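Local coordinates for protein pollen receptor-like kinase 3 (Arabidopsis thaliana, PDB 5WLS) that probably acts as a pollen receptor-like kinase whose leucine-rich-repeat ectodomain resembles those of the SERK co-receptors, at residues Ser1-Arg9 / Trp21-Trp32. Residues are numbered along the deposited sequence; the frame is centred on the assembly and turned at random.
Sequences SEPLVRFKR and WRTGTDPCNGKW
V5 and R9, one turn apart on helix 3-9, meet the W21 indole in the tightly packed part of this contact, which no hydrogen bond crosses anywhere. The guanidinium of R9 lies over one face of that ring: CZ of R9 is 4.2 Å from the centroid of the six-membered ring of W21 and 13° off its normal, the geometry of a cation-pi pair, although the two planes are inclined by 59°. Bends along the R9 chain, the second at CG-CD (chi3 -67°), bring NE over the rim of this face, and a hydrogen bond from NH1 to the carbonyl of D17 holds the end. On the opposite face of W21 packs W32, with CE3 3.3 Å above the plane. V5 bridges both tryptophans through one methyl, its CG1 lying 3.3 Å from CE3 of W21 and 3.4 Å from CZ3 of W32, the latter at the ring edge. All this belongs to the N-terminal cap of the leucine-rich-repeat domain, where V5 and W21 also touch I35 of the first strand and C28 is disulfide-bonded to C37. W32 is steadied by its NE1, which donates to OG1 of T25 (3.0 Å). E2 also packs closely, its CG 3.1 Å from the carbonyl O of T23. On the solvent side, exposed R6 runs across exposed T23 at about a right angle, approaching OG1 of T23 most closely through carbon CD (3.3 Å).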
loop_
_atom_site.group_PDB
_atom_site.type_symbol
_atom_site.label_atom_id
_atom_site.label_comp_id
_atom_site.label_asym_id
_atom_site.label_seq_id
_atom_site.Cartn_x
_atom_site.Cartn_y
_atom_site.Cartn_z
ATOM N N SER A 1 -21.787 -7.679 -8.765
ATOM C CA SER A 1 -20.740 -6.763 -8.328
ATOM C C SER A 1 -21.270 -5.706 -7.354
ATOM O O SER A 1 -20.534 -4.827 -6.920
ATOM C CB SER A 1 -20.054 -6.106 -9.523
ATOM O OG SER A 1 -19.160 -7.019 -10.140
ATOM N N GLU A 2 -22.546 -5.807 -7.008
ATOM C CA GLU A 2 -23.168 -4.908 -6.042
ATOM C C GLU A 2 -23.114 -5.425 -4.592
ATOM O O GLU A 2 -22.796 -4.641 -3.680
ATOM C CB GLU A 2 -24.615 -4.597 -6.467
ATOM C CG GLU A 2 -25.535 -5.789 -6.763
ATOM C CD GLU A 2 -25.250 -6.459 -8.101
ATOM O OE1 GLU A 2 -24.372 -7.345 -8.138
ATOM O OE2 GLU A 2 -25.900 -6.108 -9.108
ATOM N N PRO A 3 -23.392 -6.741 -4.313
ATOM C CA PRO A 3 -23.583 -7.149 -2.912
ATOM C C PRO A 3 -22.307 -7.248 -2.094
ATOM O O PRO A 3 -22.319 -7.072 -0.875
ATOM C CB PRO A 3 -24.243 -8.525 -3.047
ATOM C CG PRO A 3 -23.651 -9.084 -4.282
ATOM C CD PRO A 3 -23.468 -7.913 -5.216
ATOM N N LEU A 4 -21.208 -7.557 -2.749
ATOM C CA LEU A 4 -19.912 -7.657 -2.086
ATOM C C LEU A 4 -19.327 -6.285 -1.801
ATOM O O LEU A 4 -18.725 -6.066 -0.737
ATOM C CB LEU A 4 -18.970 -8.473 -2.964
ATOM C CG LEU A 4 -18.636 -7.867 -4.328
ATOM C CD1 LEU A 4 -17.658 -8.724 -4.960
ATOM C CD2 LEU A 4 -19.778 -7.689 -5.282
ATOM N N VAL A 5 -19.464 -5.376 -2.766
ATOM C CA VAL A 5 -19.120 -3.977 -2.571
ATOM C C VAL A 5 -19.922 -3.380 -1.420
ATOM O O VAL A 5 -19.400 -2.568 -0.642
ATOM C CB VAL A 5 -19.317 -3.226 -3.897
ATOM C CG1 VAL A 5 -19.019 -1.772 -3.748
ATOM C CG2 VAL A 5 -18.409 -3.831 -4.949
ATOM N N ARG A 6 -21.189 -3.789 -1.256
ATOM C CA ARG A 6 -21.878 -3.208 -0.109
ATOM C C ARG A 6 -21.755 -4.071 1.146
ATOM O O ARG A 6 -22.095 -3.601 2.235
ATOM C CB ARG A 6 -23.353 -2.941 -0.418
ATOM C CG ARG A 6 -23.958 -1.951 0.582
ATOM C CD ARG A 6 -25.306 -2.347 1.135
ATOM N NE ARG A 6 -26.018 -1.196 1.690
ATOM C CZ ARG A 6 -26.985 -1.284 2.599
ATOM N NH1 ARG A 6 -27.358 -2.470 3.057
ATOM N NH2 ARG A 6 -27.580 -0.186 3.050
ATOM N N PHE A 7 -21.207 -5.285 1.035
ATOM C CA PHE A 7 -20.595 -5.919 2.200
ATOM C C PHE A 7 -19.470 -5.045 2.715
ATOM O O PHE A 7 -19.373 -4.767 3.913
ATOM C CB PHE A 7 -20.023 -7.305 1.860
ATOM C CG PHE A 7 -21.041 -8.357 1.511
ATOM C CD1 PHE A 7 -22.395 -8.175 1.746
ATOM C CD2 PHE A 7 -20.618 -9.560 0.964
ATOM C CE1 PHE A 7 -23.298 -9.166 1.405
ATOM C CE2 PHE A 7 -21.516 -10.552 0.634
ATOM C CZ PHE A 7 -22.859 -10.354 0.857
ATOM N N LYS A 8 -18.614 -4.592 1.797
ATOM C CA LYS A 8 -17.432 -3.837 2.181
ATOM C C LYS A 8 -17.806 -2.465 2.725
ATOM O O LYS A 8 -17.172 -1.970 3.664
ATOM C CB LYS A 8 -16.496 -3.709 0.980
ATOM C CG LYS A 8 -15.104 -3.235 1.323
ATOM C CD LYS A 8 -14.951 -1.762 1.006
ATOM C CE LYS A 8 -13.533 -1.295 1.250
ATOM N NZ LYS A 8 -13.399 0.162 0.993
ATOM N N ARG A 9 -18.832 -1.835 2.154
ATOM C CA ARG A 9 -19.287 -0.560 2.699
ATOM C C ARG A 9 -19.838 -0.695 4.113
ATOM O O ARG A 9 -19.721 0.246 4.910
ATOM C CB ARG A 9 -20.353 0.039 1.786
ATOM C CG ARG A 9 -20.999 1.269 2.351
ATOM C CD ARG A 9 -21.213 2.304 1.287
ATOM N NE ARG A 9 -19.978 2.875 0.754
ATOM C CZ ARG A 9 -19.590 4.126 0.969
ATOM N NH1 ARG A 9 -20.305 4.912 1.754
ATOM N NH2 ARG A 9 -18.468 4.579 0.435
ATOM N N TRP A 21 -24.261 3.458 -2.620
ATOM C CA TRP A 21 -23.872 2.148 -3.126
ATOM C C TRP A 21 -25.054 1.197 -2.960
ATOM O O TRP A 21 -25.019 0.207 -2.226
ATOM C CB TRP A 21 -22.625 1.644 -2.398
ATOM C CG TRP A 21 -21.349 2.366 -2.780
ATOM C CD1 TRP A 21 -21.242 3.526 -3.492
ATOM C CD2 TRP A 21 -20.004 1.946 -2.500
ATOM N NE1 TRP A 21 -19.919 3.864 -3.656
ATOM C CE2 TRP A 21 -19.139 2.910 -3.059
ATOM C CE3 TRP A 21 -19.449 0.860 -1.819
ATOM C CZ2 TRP A 21 -17.751 2.813 -2.963
ATOM C CZ3 TRP A 21 -18.067 0.765 -1.728
ATOM C CH2 TRP A 21 -17.236 1.735 -2.297
ATOM N N ARG A 22 -26.127 1.551 -3.667
ATOM C CA ARG A 22 -27.401 0.861 -3.528
ATOM C C ARG A 22 -27.279 -0.584 -3.985
ATOM O O ARG A 22 -26.759 -0.865 -5.067
ATOM C CB ARG A 22 -28.481 1.590 -4.331
ATOM N N THR A 23 -27.774 -1.499 -3.149
ATOM C CA THR A 23 -27.566 -2.926 -3.355
ATOM C C THR A 23 -28.240 -3.453 -4.616
ATOM O O THR A 23 -27.868 -4.529 -5.097
ATOM C CB THR A 23 -28.073 -3.697 -2.134
ATOM O OG1 THR A 23 -27.762 -2.962 -0.944
ATOM C CG2 THR A 23 -27.420 -5.071 -2.049
ATOM N N GLY A 24 -29.209 -2.732 -5.172
ATOM C CA GLY A 24 -29.892 -3.220 -6.353
ATOM C C GLY A 24 -29.571 -2.468 -7.628
ATOM O O GLY A 24 -30.366 -2.478 -8.573
ATOM N N THR A 25 -28.410 -1.817 -7.676
ATOM C CA THR A 25 -28.002 -1.030 -8.831
ATOM C C THR A 25 -26.591 -1.412 -9.252
ATOM O O THR A 25 -25.773 -1.836 -8.430
ATOM C CB THR A 25 -28.064 0.481 -8.542
ATOM O OG1 THR A 25 -27.114 0.814 -7.522
ATOM C CG2 THR A 25 -29.459 0.886 -8.088
ATOM N N ASP A 26 -26.312 -1.252 -10.543
ATOM C CA ASP A 26 -25.022 -1.645 -11.102
ATOM C C ASP A 26 -23.963 -0.609 -10.737
ATOM O O ASP A 26 -24.181 0.590 -10.941
ATOM C CB ASP A 26 -25.121 -1.797 -12.617
ATOM C CG ASP A 26 -23.766 -1.835 -13.289
ATOM O OD1 ASP A 26 -23.035 -2.829 -13.097
ATOM O OD2 ASP A 26 -23.432 -0.873 -14.011
ATOM N N PRO A 27 -22.808 -1.028 -10.206
ATOM C CA PRO A 27 -21.811 -0.055 -9.735
ATOM C C PRO A 27 -21.048 0.650 -10.845
ATOM O O PRO A 27 -20.301 1.585 -10.540
ATOM C CB PRO A 27 -20.870 -0.910 -8.876
ATOM C CG PRO A 27 -20.970 -2.268 -9.473
ATOM C CD PRO A 27 -22.394 -2.415 -9.942
ATOM N N CYS A 28 -21.205 0.254 -12.105
ATOM C CA CYS A 28 -20.558 0.930 -13.221
ATOM C C CYS A 28 -21.504 1.825 -14.011
ATOM O O CYS A 28 -21.103 2.363 -15.046
ATOM C CB CYS A 28 -19.873 -0.079 -14.157
ATOM S SG CYS A 28 -18.756 -1.216 -13.343
ATOM N N ASN A 29 -22.729 2.043 -13.524
ATOM C CA ASN A 29 -23.640 2.966 -14.188
ATOM C C ASN A 29 -23.133 4.406 -14.178
ATOM O O ASN A 29 -23.675 5.243 -14.911
ATOM C CB ASN A 29 -25.019 2.897 -13.526
ATOM C CG ASN A 29 -24.995 3.307 -12.062
ATOM O OD1 ASN A 29 -23.975 3.753 -11.530
ATOM N ND2 ASN A 29 -26.136 3.166 -11.403
ATOM N N GLY A 30 -22.113 4.714 -13.377
ATOM C CA GLY A 30 -21.567 6.050 -13.275
ATOM C C GLY A 30 -22.045 6.826 -12.069
ATOM O O GLY A 30 -21.540 7.927 -11.821
ATOM N N LYS A 31 -23.002 6.285 -11.313
ATOM C CA LYS A 31 -23.510 6.945 -10.119
ATOM C C LYS A 31 -22.726 6.581 -8.868
ATOM O O LYS A 31 -22.719 7.357 -7.906
ATOM C CB LYS A 31 -24.985 6.589 -9.906
ATOM C CG LYS A 31 -25.862 6.812 -11.125
ATOM C CD LYS A 31 -26.043 8.289 -11.432
ATOM C CE LYS A 31 -27.029 8.484 -12.572
ATOM N NZ LYS A 31 -28.401 8.045 -12.197
ATOM N N TRP A 32 -22.066 5.426 -8.862
ATOM C CA TRP A 32 -21.362 4.945 -7.678
ATOM C C TRP A 32 -20.092 5.763 -7.495
ATOM O O TRP A 32 -19.109 5.563 -8.216
ATOM C CB TRP A 32 -21.040 3.463 -7.836
ATOM C CG TRP A 32 -22.202 2.547 -7.615
ATOM C CD1 TRP A 32 -23.392 2.560 -8.283
ATOM C CD2 TRP A 32 -22.259 1.430 -6.718
ATOM N NE1 TRP A 32 -24.200 1.544 -7.831
ATOM C CE2 TRP A 32 -23.526 0.833 -6.874
ATOM C CE3 TRP A 32 -21.366 0.883 -5.793
ATOM C CZ2 TRP A 32 -23.923 -0.279 -6.137
ATOM C CZ3 TRP A 32 -21.764 -0.223 -5.063
ATOM C CH2 TRP A 32 -23.030 -0.790 -5.236
#